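Local coordinates for Non-structural polyprotein (Sindbis virus, PDB 4GUA), which is a precursor form of the viral non-structural proteins, carrying a cysteine-protease family region of nsP2 joined to the macro and zinc-binding domains of nsP3, at residues R290-A294 with H324-I329; A435-N439 with A473-A479; N173-H177 with V340-P344; R150-L156 with Y272-E278. One frame throughout, in Å; residues are numbered along the deposited sequence.

Contact 1: R290-A294 with H324-I329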
loop_
_atom_site.group_PDB
_atom_site.type_symbol
_atom_site.label_atom_id
_atom_site.label_comp_id
_atom_site.label_asym_id
_atom_site.label_seq_id
_atom_site.Cartn_x
_atom_site.Cartn_y
_atom_site.Cartn_z
ATOM N N ARG A 290 1.902 -13.371 0.669
ATOM C CA ARG A 290 0.684 -12.774 1.209
ATOM C C ARG A 290 0.997 -11.878 2.395
ATOM O O ARG A 290 2.003 -12.061 3.083
ATOM C CB ARG A 290 -0.275 -13.843 1.720
ATOM C CG ARG A 290 -0.984 -14.684 0.693
ATOM C CD ARG A 290 -1.929 -15.603 1.439
ATOM N NE ARG A 290 -2.659 -16.526 0.582
ATOM C CZ ARG A 290 -3.858 -16.293 0.070
ATOM N NH1 ARG A 290 -4.484 -15.144 0.302
ATOM N NH2 ARG A 290 -4.430 -17.218 -0.688
ATOM N N VAL A 291 0.127 -10.908 2.637
ATOM C CA VAL A 291 0.154 -10.183 3.893
ATOM C C VAL A 291 -1.268 -9.799 4.288
ATOM O O VAL A 291 -2.050 -9.325 3.461
ATOM C CB VAL A 291 1.080 -8.940 3.834
ATOM C CG1 VAL A 291 0.768 -8.089 2.624
ATOM C CG2 VAL A 291 0.960 -8.123 5.111
ATOM N N SER A 292 -1.583 -10.014 5.562
ATOM C CA SER A 292 -2.890 -9.716 6.126
ATOM C C SER A 292 -2.671 -9.059 7.481
ATOM O O SER A 292 -1.560 -8.630 7.787
ATOM C CB SER A 292 -3.722 -10.985 6.282
ATOM O OG SER A 292 -5.085 -10.666 6.535
ATOM N N ALA A 293 -3.741 -8.924 8.257
ATOM C CA ALA A 293 -3.672 -8.303 9.576
ATOM C C ALA A 293 -4.658 -8.952 10.533
ATOM O O ALA A 293 -5.599 -9.635 10.118
ATOM C CB ALA A 293 -3.961 -6.819 9.473
ATOM N N ALA A 294 -4.426 -8.747 11.821
ATOM C CA ALA A 294 -5.278 -9.316 12.849
ATOM C C ALA A 294 -5.208 -8.454 14.097
ATOM O O ALA A 294 -4.181 -7.838 14.376
ATOM C CB ALA A 294 -4.839 -10.726 13.166
ATOM N N HIS A 324 -6.085 -4.816 -0.662
ATOM C CA HIS A 324 -6.500 -5.818 0.298
ATOM C C HIS A 324 -6.198 -5.389 1.719
ATOM O O HIS A 324 -7.086 -5.315 2.554
ATOM C CB HIS A 324 -5.776 -7.122 0.021
ATOM C CG HIS A 324 -5.951 -8.140 1.099
ATOM N ND1 HIS A 324 -4.887 -8.799 1.674
ATOM C CD2 HIS A 324 -7.061 -8.606 1.715
ATOM C CE1 HIS A 324 -5.338 -9.632 2.596
ATOM N NE2 HIS A 324 -6.652 -9.534 2.640
ATOM N N LEU A 325 -4.931 -5.106 1.988
ATOM C CA LEU A 325 -4.506 -4.793 3.339
ATOM C C LEU A 325 -5.249 -3.574 3.882
ATOM O O LEU A 325 -5.680 -3.570 5.032
ATOM C CB LEU A 325 -2.996 -4.560 3.374
ATOM C CG LEU A 325 -2.367 -4.542 4.763
ATOM C CD1 LEU A 325 -2.719 -5.800 5.539
ATOM C CD2 LEU A 325 -0.864 -4.386 4.650
ATOM N N ASN A 326 -5.426 -2.551 3.050
ATOM C CA ASN A 326 -6.198 -1.381 3.464
ATOM C C ASN A 326 -7.585 -1.786 3.929
ATOM O O ASN A 326 -8.026 -1.398 5.009
ATOM C CB ASN A 326 -6.341 -0.385 2.314
ATOM C CG ASN A 326 -5.094 0.434 2.091
ATOM O OD1 ASN A 326 -4.026 0.135 2.631
ATOM N ND2 ASN A 326 -5.219 1.473 1.278
ATOM N N CYS A 327 -8.273 -2.568 3.103
ATOM C CA CYS A 327 -9.630 -2.988 3.417
ATOM C C CYS A 327 -9.703 -3.751 4.743
ATOM O O CYS A 327 -10.572 -3.491 5.572
ATOM C CB CYS A 327 -10.184 -3.847 2.285
ATOM S SG CYS A 327 -11.896 -4.305 2.531
ATOM N N VAL A 328 -8.783 -4.692 4.930
ATOM C CA VAL A 328 -8.749 -5.542 6.112
ATOM C C VAL A 328 -8.530 -4.749 7.396
ATOM O O VAL A 328 -9.352 -4.775 8.305
ATOM C CB VAL A 328 -7.611 -6.558 5.992
ATOM C CG1 VAL A 328 -7.384 -7.267 7.317
ATOM C CG2 VAL A 328 -7.909 -7.548 4.890
ATOM N N ILE A 329 -7.408 -4.042 7.459
ATOM C CA ILE A 329 -7.059 -3.254 8.630
ATOM C C ILE A 329 -8.181 -2.289 8.987
ATOM O O ILE A 329 -8.577 -2.190 10.145
ATOM C CB ILE A 329 -5.779 -2.444 8.384
ATOM C CG1 ILE A 329 -4.564 -3.368 8.415
ATOM C CG2 ILE A 329 -5.636 -1.339 9.423
ATOM C CD1 ILE A 329 -3.251 -2.672 8.135
#
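This is buried apolar helix-on-strand packing at the edge of the mixed seven-stranded sheet, where Val-291, Ser-292 and Ala-293 meet one side of helix 323-333. The short axes run almost parallel, 11° apart at a closest approach of 7.8 Å. Ala-293 points toward the helix, and its methyl suits so close a place: CB lies 3.7 Å from Ile-329 CG1 and 4.1 Å from Val-328 CG1. Val-291 has CG2 anti to the backbone N, and this branch reaches Leu-325 CD2 at 4.2 Å, the two side chains crossing at about a right angle. The other branch of Leu-325, CD1, lies against the backbone of Ser-292, 3.8 Å from its C. His-324 brings the edge of its ring to the strand, ND1 3.4 Å from Val-291 O and near the ring plane. Ser-292 serves a different neighbour, since its OG is hydrogen-bonded to Asp-478. Backbone bonds tie this strand to 305-312, and the sheet's strand order, 3-2-1-4-5-7-6, is that of a Rossmann-like methyltransferase fold. Helix 275-286 approaches Val-291 and Leu-325, while His-324 also touches Asn-439 of helix 420-440.

Contact 2: A435-N439 with A473-A479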
loop_
_atom_site.group_PDB
_atom_site.type_symbol
_atom_site.label_atom_id
_atom_site.label_comp_id
_atom_site.label_asym_id
_atom_site.label_seq_id
_atom_site.Cartn_x
_atom_site.Cartn_y
_atom_site.Cartn_z
ATOM N N ALA A 435 -11.889 -10.267 -6.491
ATOM C CA ALA A 435 -11.155 -10.072 -5.244
ATOM C C ALA A 435 -11.640 -8.830 -4.492
ATOM O O ALA A 435 -11.694 -8.819 -3.257
ATOM C CB ALA A 435 -9.664 -9.977 -5.523
ATOM N N ASP A 436 -11.996 -7.787 -5.235
ATOM C CA ASP A 436 -12.441 -6.545 -4.619
ATOM C C ASP A 436 -13.704 -6.824 -3.823
ATOM O O ASP A 436 -13.821 -6.421 -2.666
ATOM C CB ASP A 436 -12.711 -5.468 -5.677
ATOM C CG ASP A 436 -11.436 -4.823 -6.212
ATOM O OD1 ASP A 436 -10.401 -4.838 -5.505
ATOM O OD2 ASP A 436 -11.476 -4.298 -7.348
ATOM N N LEU A 437 -14.634 -7.546 -4.446
ATOM C CA LEU A 437 -15.909 -7.888 -3.817
ATOM C C LEU A 437 -15.736 -8.800 -2.608
ATOM O O LEU A 437 -16.398 -8.617 -1.581
ATOM C CB LEU A 437 -16.833 -8.540 -4.843
ATOM C CG LEU A 437 -17.409 -7.540 -5.848
ATOM C CD1 LEU A 437 -18.101 -8.244 -7.010
ATOM C CD2 LEU A 437 -18.371 -6.588 -5.143
ATOM N N VAL A 438 -14.854 -9.789 -2.741
ATOM C CA VAL A 438 -14.589 -10.735 -1.664
ATOM C C VAL A 438 -14.128 -9.978 -0.428
ATOM O O VAL A 438 -14.603 -10.220 0.685
ATOM C CB VAL A 438 -13.518 -11.759 -2.066
ATOM C CG1 VAL A 438 -12.935 -12.449 -0.837
ATOM C CG2 VAL A 438 -14.105 -12.777 -3.021
ATOM N N ASN A 439 -13.225 -9.029 -0.637
ATOM C CA ASN A 439 -12.708 -8.244 0.468
ATOM C C ASN A 439 -13.748 -7.285 1.026
ATOM O O ASN A 439 -13.894 -7.163 2.235
ATOM C CB ASN A 439 -11.467 -7.476 0.034
ATOM C CG ASN A 439 -10.290 -8.381 -0.174
ATOM O OD1 ASN A 439 -10.208 -9.449 0.432
ATOM N ND2 ASN A 439 -9.357 -7.963 -1.019
ATOM N N ALA A 473 -4.749 -12.244 -8.308
ATOM C CA ALA A 473 -5.832 -11.464 -7.732
ATOM C C ALA A 473 -6.226 -11.952 -6.333
ATOM O O ALA A 473 -6.417 -11.145 -5.424
ATOM C CB ALA A 473 -7.043 -11.493 -8.657
ATOM N N LEU A 474 -6.352 -13.267 -6.167
ATOM C CA LEU A 474 -6.958 -13.830 -4.958
ATOM C C LEU A 474 -5.986 -14.132 -3.821
ATOM O O LEU A 474 -6.409 -14.500 -2.729
ATOM C CB LEU A 474 -7.778 -15.076 -5.306
ATOM C CG LEU A 474 -9.103 -14.737 -5.989
ATOM C CD1 LEU A 474 -9.674 -15.934 -6.709
ATOM C CD2 LEU A 474 -10.096 -14.229 -4.959
ATOM N N ASP A 475 -4.691 -13.983 -4.069
ATOM C CA ASP A 475 -3.721 -13.984 -2.980
ATOM C C ASP A 475 -3.961 -12.725 -2.150
ATOM O O ASP A 475 -3.596 -12.641 -0.976
ATOM C CB ASP A 475 -2.298 -13.973 -3.529
ATOM C CG ASP A 475 -1.886 -15.310 -4.113
ATOM O OD1 ASP A 475 -2.647 -16.291 -3.964
ATOM O OD2 ASP A 475 -0.793 -15.374 -4.721
ATOM N N ARG A 476 -4.611 -11.761 -2.790
ATOM C CA ARG A 476 -4.884 -10.447 -2.225
ATOM C C ARG A 476 -6.212 -10.434 -1.464
ATOM O O ARG A 476 -6.802 -9.376 -1.268
ATOM C CB ARG A 476 -4.854 -9.382 -3.320
ATOM C CG ARG A 476 -3.465 -8.812 -3.615
ATOM C CD ARG A 476 -2.459 -9.127 -2.528
ATOM N NE ARG A 476 -1.076 -8.982 -2.977
ATOM C CZ ARG A 476 -0.022 -9.175 -2.193
ATOM N NH1 ARG A 476 -0.188 -9.492 -0.920
ATOM N NH2 ARG A 476 1.201 -9.037 -2.674
ATOM N N THR A 477 -6.742 -11.618 -1.157
ATOM C CA THR A 477 -7.874 -11.730 -0.238
ATOM C C THR A 477 -7.542 -12.617 0.971
ATOM O O THR A 477 -6.470 -13.215 1.043
ATOM C CB THR A 477 -9.103 -12.348 -0.938
ATOM O OG1 THR A 477 -8.861 -13.736 -1.207
ATOM C CG2 THR A 477 -9.412 -11.620 -2.235
ATOM N N ASP A 478 -8.469 -12.685 1.922
ATOM C CA ASP A 478 -8.367 -13.599 3.060
ATOM C C ASP A 478 -9.197 -14.869 2.871
ATOM O O ASP A 478 -9.307 -15.684 3.776
ATOM C CB ASP A 478 -8.789 -12.894 4.344
ATOM C CG ASP A 478 -7.778 -11.863 4.795
ATOM O OD1 ASP A 478 -6.572 -12.070 4.546
ATOM O OD2 ASP A 478 -8.190 -10.845 5.394
ATOM N N ALA A 479 -9.800 -15.018 1.697
ATOM C CA ALA A 479 -10.760 -16.089 1.452
ATOM C C ALA A 479 -10.100 -17.424 1.122
ATOM O O ALA A 479 -9.049 -17.466 0.492
ATOM C CB ALA A 479 -11.693 -15.682 0.321
#
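Apolar packing comes first: Ala-435 and Val-438, one turn apart on helix 420-440, face the chain that leaves helix 463-474. Ala-435 CB lies over the backbone at Ala-473, 3.5 Å from Ala-473 O, and meets Thr-477 CG2 at 3.7 Å; a small methyl lets the chains come this close. Leu-474 adds its CD2 branch. Val-438 has CG1 anti to the backbone N (chi1 162°), which directs that branch to Ala-479 CB at 3.7 Å and Thr-477 CB at 3.8 Å. Both helices belong to the macro-domain fold, a mixed sheet flanked by helices, and the turn here carries the chain from helix 463-474 into the inner strand 480-484. The polar contacts are few. Asn-439 lays its amide across Thr-477, OD1 3.3 Å from Thr-477 CA, and ND2 points at Arg-476 O; a hydrogen bond of 2.9 Å is indicated there, but the place of that carbonyl oxygen is doubtful. Within the turn, a type I turn from Leu-474 to Thr-477, threonine suits its place by facing two ways. With chi1 70° its OG1 stands between the backbone N and the carbonyl carbon and donates to Leu-474 O (3.0 Å), while CG2 faces the opposing helix. Ala-479 N gives the same hydroxyl a weak bond.

Contact 3: N173-H177 with V340-P344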
loop_
_atom_site.group_PDB
_atom_site.type_symbol
_atom_site.label_atom_id
_atom_site.label_comp_id
_atom_site.label_asym_id
_atom_site.label_seq_id
_atom_site.Cartn_x
_atom_site.Cartn_y
_atom_site.Cartn_z
ATOM N N ASN A 173 -0.957 -20.013 18.518
ATOM C CA ASN A 173 -1.447 -21.322 18.089
ATOM C C ASN A 173 -2.094 -21.284 16.709
ATOM O O ASN A 173 -2.311 -22.326 16.095
ATOM C CB ASN A 173 -2.421 -21.912 19.113
ATOM C CG ASN A 173 -1.713 -22.472 20.331
ATOM O OD1 ASN A 173 -0.500 -22.683 20.312
ATOM N ND2 ASN A 173 -2.466 -22.713 21.401
ATOM N N GLN A 174 -2.386 -20.088 16.212
ATOM C CA GLN A 174 -2.943 -19.954 14.874
ATOM C C GLN A 174 -1.864 -20.085 13.805
ATOM O O GLN A 174 -2.154 -20.045 12.609
ATOM C CB GLN A 174 -3.687 -18.631 14.714
ATOM C CG GLN A 174 -4.928 -18.538 15.567
ATOM C CD GLN A 174 -6.175 -18.755 14.736
ATOM O OE1 GLN A 174 -6.807 -19.812 14.814
ATOM N NE2 GLN A 174 -6.518 -17.773 13.906
ATOM N N PHE A 175 -0.616 -20.209 14.233
ATOM C CA PHE A 175 0.475 -20.419 13.295
ATOM C C PHE A 175 0.999 -21.835 13.484
ATOM O O PHE A 175 1.105 -22.325 14.603
ATOM C CB PHE A 175 1.550 -19.353 13.490
ATOM C CG PHE A 175 1.017 -17.965 13.355
ATOM C CD1 PHE A 175 0.862 -17.390 12.110
ATOM C CD2 PHE A 175 0.617 -17.253 14.468
ATOM C CE1 PHE A 175 0.342 -16.115 11.980
ATOM C CE2 PHE A 175 0.100 -15.978 14.344
ATOM C CZ PHE A 175 -0.037 -15.412 13.098
ATOM N N LYS A 176 1.310 -22.484 12.367
ATOM C CA LYS A 176 1.489 -23.930 12.324
ATOM C C LYS A 176 2.896 -24.354 12.750
ATOM O O LYS A 176 3.177 -25.538 12.905
ATOM C CB LYS A 176 1.183 -24.470 10.915
ATOM C CG LYS A 176 1.135 -23.430 9.777
ATOM C CD LYS A 176 -0.119 -22.521 9.797
ATOM C CE LYS A 176 -0.057 -21.426 8.723
ATOM N NZ LYS A 176 1.156 -20.540 8.800
ATOM N N HIS A 177 3.767 -23.376 12.962
ATOM C CA HIS A 177 5.174 -23.630 13.247
ATOM C C HIS A 177 5.444 -23.856 14.737
ATOM O O HIS A 177 4.916 -23.137 15.588
ATOM C CB HIS A 177 6.002 -22.460 12.728
ATOM C CG HIS A 177 5.588 -21.997 11.368
ATOM N ND1 HIS A 177 5.972 -22.640 10.211
ATOM C CD2 HIS A 177 4.802 -20.965 10.981
ATOM C CE1 HIS A 177 5.455 -22.015 9.169
ATOM N NE2 HIS A 177 4.737 -20.996 9.608
ATOM N N VAL A 340 -8.200 -12.482 12.082
ATOM C CA VAL A 340 -7.316 -13.411 12.817
ATOM C C VAL A 340 -6.511 -14.241 11.805
ATOM O O VAL A 340 -6.861 -14.319 10.624
ATOM C CB VAL A 340 -8.065 -14.332 13.866
ATOM C CG1 VAL A 340 -7.146 -14.713 15.053
ATOM C CG2 VAL A 340 -9.247 -13.622 14.477
ATOM N N GLY A 341 -5.440 -14.858 12.302
ATOM C CA GLY A 341 -4.330 -15.357 11.501
ATOM C C GLY A 341 -4.377 -16.786 10.979
ATOM O O GLY A 341 -3.319 -17.401 10.817
ATOM N N ALA A 342 -5.565 -17.345 10.751
ATOM C CA ALA A 342 -5.643 -18.598 10.002
ATOM C C ALA A 342 -5.309 -18.272 8.539
ATOM O O ALA A 342 -5.656 -17.198 8.031
ATOM C CB ALA A 342 -7.009 -19.217 10.120
ATOM N N ALA A 343 -4.663 -19.215 7.862
ATOM C CA ALA A 343 -4.057 -18.964 6.556
ATOM C C ALA A 343 -4.903 -19.440 5.389
ATOM O O ALA A 343 -5.205 -20.630 5.294
ATOM C CB ALA A 343 -2.687 -19.604 6.490
ATOM N N PRO A 344 -5.302 -18.515 4.499
ATOM C CA PRO A 344 -6.159 -18.929 3.382
ATOM C C PRO A 344 -5.486 -19.991 2.519
ATOM O O PRO A 344 -4.256 -20.048 2.460
ATOM C CB PRO A 344 -6.351 -17.633 2.579
ATOM C CG PRO A 344 -5.942 -16.531 3.488
ATOM C CD PRO A 344 -4.901 -17.102 4.387
#
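Gln-174 reaches across to Val-340 and Ala-342, and its bent side chain makes most of this partly buried loop-to-loop contact. CG stands anti to the carbonyl carbon, and a turn at chi2 (-103°) swings the amide across Val-340 at about a right angle. As modelled, NE2 sits 3.3 Å from Val-340 CG1 and 3.3 Å from Ala-342 N, two donors that cannot bond to each other. No hydrogen bond is formed across the contact in this model, though at this resolution the amide's orientation is not certain. Lys-176 is folded too: the bend at chi2 brings its methylene CE alongside Ala-343 CB at 3.9 Å, and the bend at chi4 turns NZ. The aliphatic part of a lysine suits such a half-exposed place, where its amine can stay near solvent, and a bound sulfate lies about 5 Å from the side chain. Phe-175 behaves differently. Its ring is directed into the interior, coming obliquely to Gly-341 O, 4.1 Å from CE1. Gly-341 is poorly ordered, but its lack of a side chain is consistent with the backbone passing near the ring, and its carbonyl oxygen is hydrogen-bonded to Arg-310. The Val-Gly-Ala-Ala-Pro sequence matches the known nsP2/nsP3 junction, so loop 173-177 touches both sides of the uncut bond, Ala-342 of nsP2 and Ala-343 of nsP3. Phe-175 meets Phe-171 of helix 169-172 edge-to-face and packs on strands 224-227, 263-269 and 305-312, whereas 340-344 runs from helix 323-333 toward strand 346-349.

Contact 4: R150-L156 with Y272-E278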
loop_
_atom_site.group_PDB
_atom_site.type_symbol
_atom_site.label_atom_id
_atom_site.label_comp_id
_atom_site.label_asym_id
_atom_site.label_seq_id
_atom_site.Cartn_x
_atom_site.Cartn_y
_atom_site.Cartn_z
ATOM N N ARG A 150 -3.404 14.286 3.064
ATOM C CA ARG A 150 -3.182 12.855 2.867
ATOM C C ARG A 150 -4.474 12.048 2.830
ATOM O O ARG A 150 -5.341 12.205 3.686
ATOM C CB ARG A 150 -2.280 12.314 3.986
ATOM C CG ARG A 150 -2.099 10.799 3.983
ATOM C CD ARG A 150 -0.858 10.394 4.782
ATOM N NE ARG A 150 -0.711 8.944 4.906
ATOM C CZ ARG A 150 -0.188 8.159 3.968
ATOM N NH1 ARG A 150 0.242 8.670 2.820
ATOM N NH2 ARG A 150 -0.100 6.858 4.169
ATOM N N ASN A 151 -4.599 11.173 1.838
ATOM C CA ASN A 151 -5.654 10.171 1.872
ATOM C C ASN A 151 -5.141 8.995 2.680
ATOM O O ASN A 151 -4.178 8.341 2.296
ATOM C CB ASN A 151 -6.048 9.724 0.463
ATOM C CG ASN A 151 -7.012 10.693 -0.212
ATOM O OD1 ASN A 151 -7.553 11.608 0.426
ATOM N ND2 ASN A 151 -7.242 10.490 -1.507
ATOM N N LEU A 152 -5.795 8.726 3.799
ATOM C CA LEU A 152 -5.344 7.695 4.716
ATOM C C LEU A 152 -5.682 6.326 4.161
ATOM O O LEU A 152 -6.786 6.112 3.679
ATOM C CB LEU A 152 -5.996 7.893 6.082
ATOM C CG LEU A 152 -5.714 9.263 6.706
ATOM C CD1 LEU A 152 -6.590 9.489 7.925
ATOM C CD2 LEU A 152 -4.250 9.394 7.067
ATOM N N PRO A 153 -4.725 5.393 4.216
ATOM C CA PRO A 153 -4.957 4.058 3.660
ATOM C C PRO A 153 -6.017 3.287 4.442
ATOM O O PRO A 153 -6.613 2.350 3.910
ATOM C CB PRO A 153 -3.594 3.377 3.793
ATOM C CG PRO A 153 -2.899 4.097 4.897
ATOM C CD PRO A 153 -3.406 5.510 4.866
ATOM N N HIS A 154 -6.250 3.678 5.692
ATOM C CA HIS A 154 -7.213 2.980 6.536
ATOM C C HIS A 154 -7.729 3.893 7.648
ATOM O O HIS A 154 -7.149 4.941 7.925
ATOM C CB HIS A 154 -6.588 1.713 7.135
ATOM C CG HIS A 154 -5.460 1.980 8.087
ATOM N ND1 HIS A 154 -5.661 2.485 9.354
ATOM C CD2 HIS A 154 -4.123 1.811 7.958
ATOM C CE1 HIS A 154 -4.498 2.616 9.964
ATOM N NE2 HIS A 154 -3.548 2.213 9.141
ATOM N N ALA A 155 -8.823 3.481 8.277
ATOM C CA ALA A 155 -9.447 4.244 9.351
ATOM C C ALA A 155 -8.556 4.330 10.587
ATOM O O ALA A 155 -7.655 3.518 10.774
ATOM C CB ALA A 155 -10.777 3.606 9.723
ATOM N N LEU A 156 -8.830 5.312 11.438
ATOM C CA LEU A 156 -8.134 5.444 12.708
ATOM C C LEU A 156 -9.171 5.304 13.815
ATOM O O LEU A 156 -10.374 5.395 13.559
ATOM C CB LEU A 156 -7.473 6.813 12.813
ATOM C CG LEU A 156 -6.597 7.269 11.652
ATOM C CD1 LEU A 156 -6.011 8.631 11.977
ATOM C CD2 LEU A 156 -5.501 6.265 11.355
ATOM N N TYR A 272 -0.400 1.345 9.148
ATOM C CA TYR A 272 0.497 2.334 8.571
ATOM C C TYR A 272 -0.302 3.564 8.146
ATOM O O TYR A 272 -0.648 3.717 6.974
ATOM C CB TYR A 272 1.139 1.710 7.332
ATOM C CG TYR A 272 0.134 0.901 6.522
ATOM C CD1 TYR A 272 -0.203 -0.399 6.887
ATOM C CD2 TYR A 272 -0.502 1.452 5.415
ATOM C CE1 TYR A 272 -1.130 -1.126 6.159
ATOM C CE2 TYR A 272 -1.423 0.732 4.686
ATOM C CZ TYR A 272 -1.737 -0.554 5.057
ATOM O OH TYR A 272 -2.661 -1.264 4.316
ATOM N N ALA A 273 -0.463 4.520 9.045
ATOM C CA ALA A 273 -1.300 5.668 8.730
ATOM C C ALA A 273 -0.496 6.719 7.986
ATOM O O ALA A 273 -0.960 7.310 7.018
ATOM C CB ALA A 273 -1.917 6.248 9.991
ATOM N N ASP A 274 0.717 6.952 8.467
ATOM C CA ASP A 274 1.590 7.952 7.887
ATOM C C ASP A 274 2.276 7.385 6.649
ATOM O O ASP A 274 2.402 6.172 6.487
ATOM C CB ASP A 274 2.609 8.429 8.920
ATOM C CG ASP A 274 3.614 7.364 9.280
ATOM O OD1 ASP A 274 3.244 6.411 10.000
ATOM O OD2 ASP A 274 4.782 7.486 8.848
ATOM N N ARG A 275 2.665 8.281 5.755
ATOM C CA ARG A 275 3.308 7.911 4.503
ATOM C C ARG A 275 4.526 7.008 4.729
ATOM O O ARG A 275 4.722 6.029 4.007
ATOM C CB ARG A 275 3.675 9.192 3.744
ATOM C CG ARG A 275 4.493 9.023 2.484
ATOM C CD ARG A 275 5.928 9.496 2.724
ATOM N NE ARG A 275 6.470 10.282 1.617
ATOM C CZ ARG A 275 6.781 9.779 0.428
ATOM N NH1 ARG A 275 6.581 8.493 0.173
ATOM N NH2 ARG A 275 7.274 10.567 -0.517
ATOM N N ASN A 276 5.340 7.316 5.732
ATOM C CA ASN A 276 6.532 6.506 5.977
ATOM C C ASN A 276 6.202 5.085 6.412
ATOM O O ASN A 276 6.784 4.130 5.900
ATOM C CB ASN A 276 7.470 7.195 6.970
ATOM C CG ASN A 276 8.099 8.452 6.387
ATOM O OD1 ASN A 276 8.043 9.531 6.982
ATOM N ND2 ASN A 276 8.704 8.313 5.208
ATOM N N SER A 277 5.283 4.942 7.360
ATOM C CA SER A 277 4.830 3.621 7.759
ATOM C C SER A 277 4.334 2.817 6.560
ATOM O O SER A 277 4.643 1.634 6.444
ATOM C CB SER A 277 3.735 3.712 8.823
ATOM O OG SER A 277 4.293 3.864 10.119
ATOM N N GLU A 278 3.573 3.450 5.670
ATOM C CA GLU A 278 3.034 2.747 4.506
ATOM C C GLU A 278 4.139 2.356 3.521
ATOM O O GLU A 278 4.081 1.290 2.896
ATOM C CB GLU A 278 1.968 3.577 3.791
ATOM C CG GLU A 278 1.391 2.855 2.566
ATOM C CD GLU A 278 0.184 3.550 1.949
ATOM O OE1 GLU A 278 -0.285 4.580 2.489
ATOM O OE2 GLU A 278 -0.295 3.058 0.908
#
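The start of helix 275-286, with the loop leading into it from strand 263-269, forms a beta-alpha connection of the Rossmann-like sheet, and Arg-150 reaches into it to hold Ala-273 and Glu-278 together. The arginine chain is extended from CG to NE, which spans the distance. NE donates to Ala-273 O at 2.7 Å with an N-H...O angle of 154°, within both the carbonyl and guanidinium planes; NH2 adds a weak bond to the same oxygen. NH2 also forms a salt bridge with Glu-278 OE1 (2.8 Å), which it meets nearly along the C-O axis although the oxygen lies tilted from the guanidinium plane. Over one face of this group lies Arg-275 N, in the first turn of the helix. Arg-275 turns its own charged end away, to Asp-279 and Glu-545.

Beside this polar grip, the rigid ring of Pro-153 packs on Tyr-272, CB 3.5 Å from CE2. His-154 presents its ring edge to a face of Tyr-272, a T-shaped pair with planes at 87° and centroids 5.4 Å apart, while its ND1 is fixed by a bond to Ala-155 O. Leu-156 completes the apolar side, CD2 on Ala-273 CB at 3.8 Å. Asp-274 occupies the N-cap: OD2 accepts from Ser-277 N (3.0 Å), and OD1 takes the hydroxyl of Ser-277. Aspartate so placed satisfies an otherwise unbonded first-turn amide, the classic side-chain N-cap of an alpha-helix.

How the contacts relate
Contacts 1, 2 and 4 are buried, whereas contact 3 lies nearer the surface and is partly buried packing between two loops, without hydrogen bonds across it. Contacts 1 and 4 share neighbours: strand 288-294 follows helix 275-286, and Asn-326 is hydrogen-bonded to Tyr-272. Contact 1 also touches contact 2 through Ser-292 and Asp-478, joining the methyltransferase-like sheet to the macro fold. Contact 3 borders both, Val-340 on Ala-294 and Pro-344 on Ala-479. Chemistry follows place: methyls dominate in contacts 1 and 2, contact 4 combines a salt bridge with aromatic packing at a helix start, and contact 3 sets a glutamine amide and a lysine's aliphatic part against small residues.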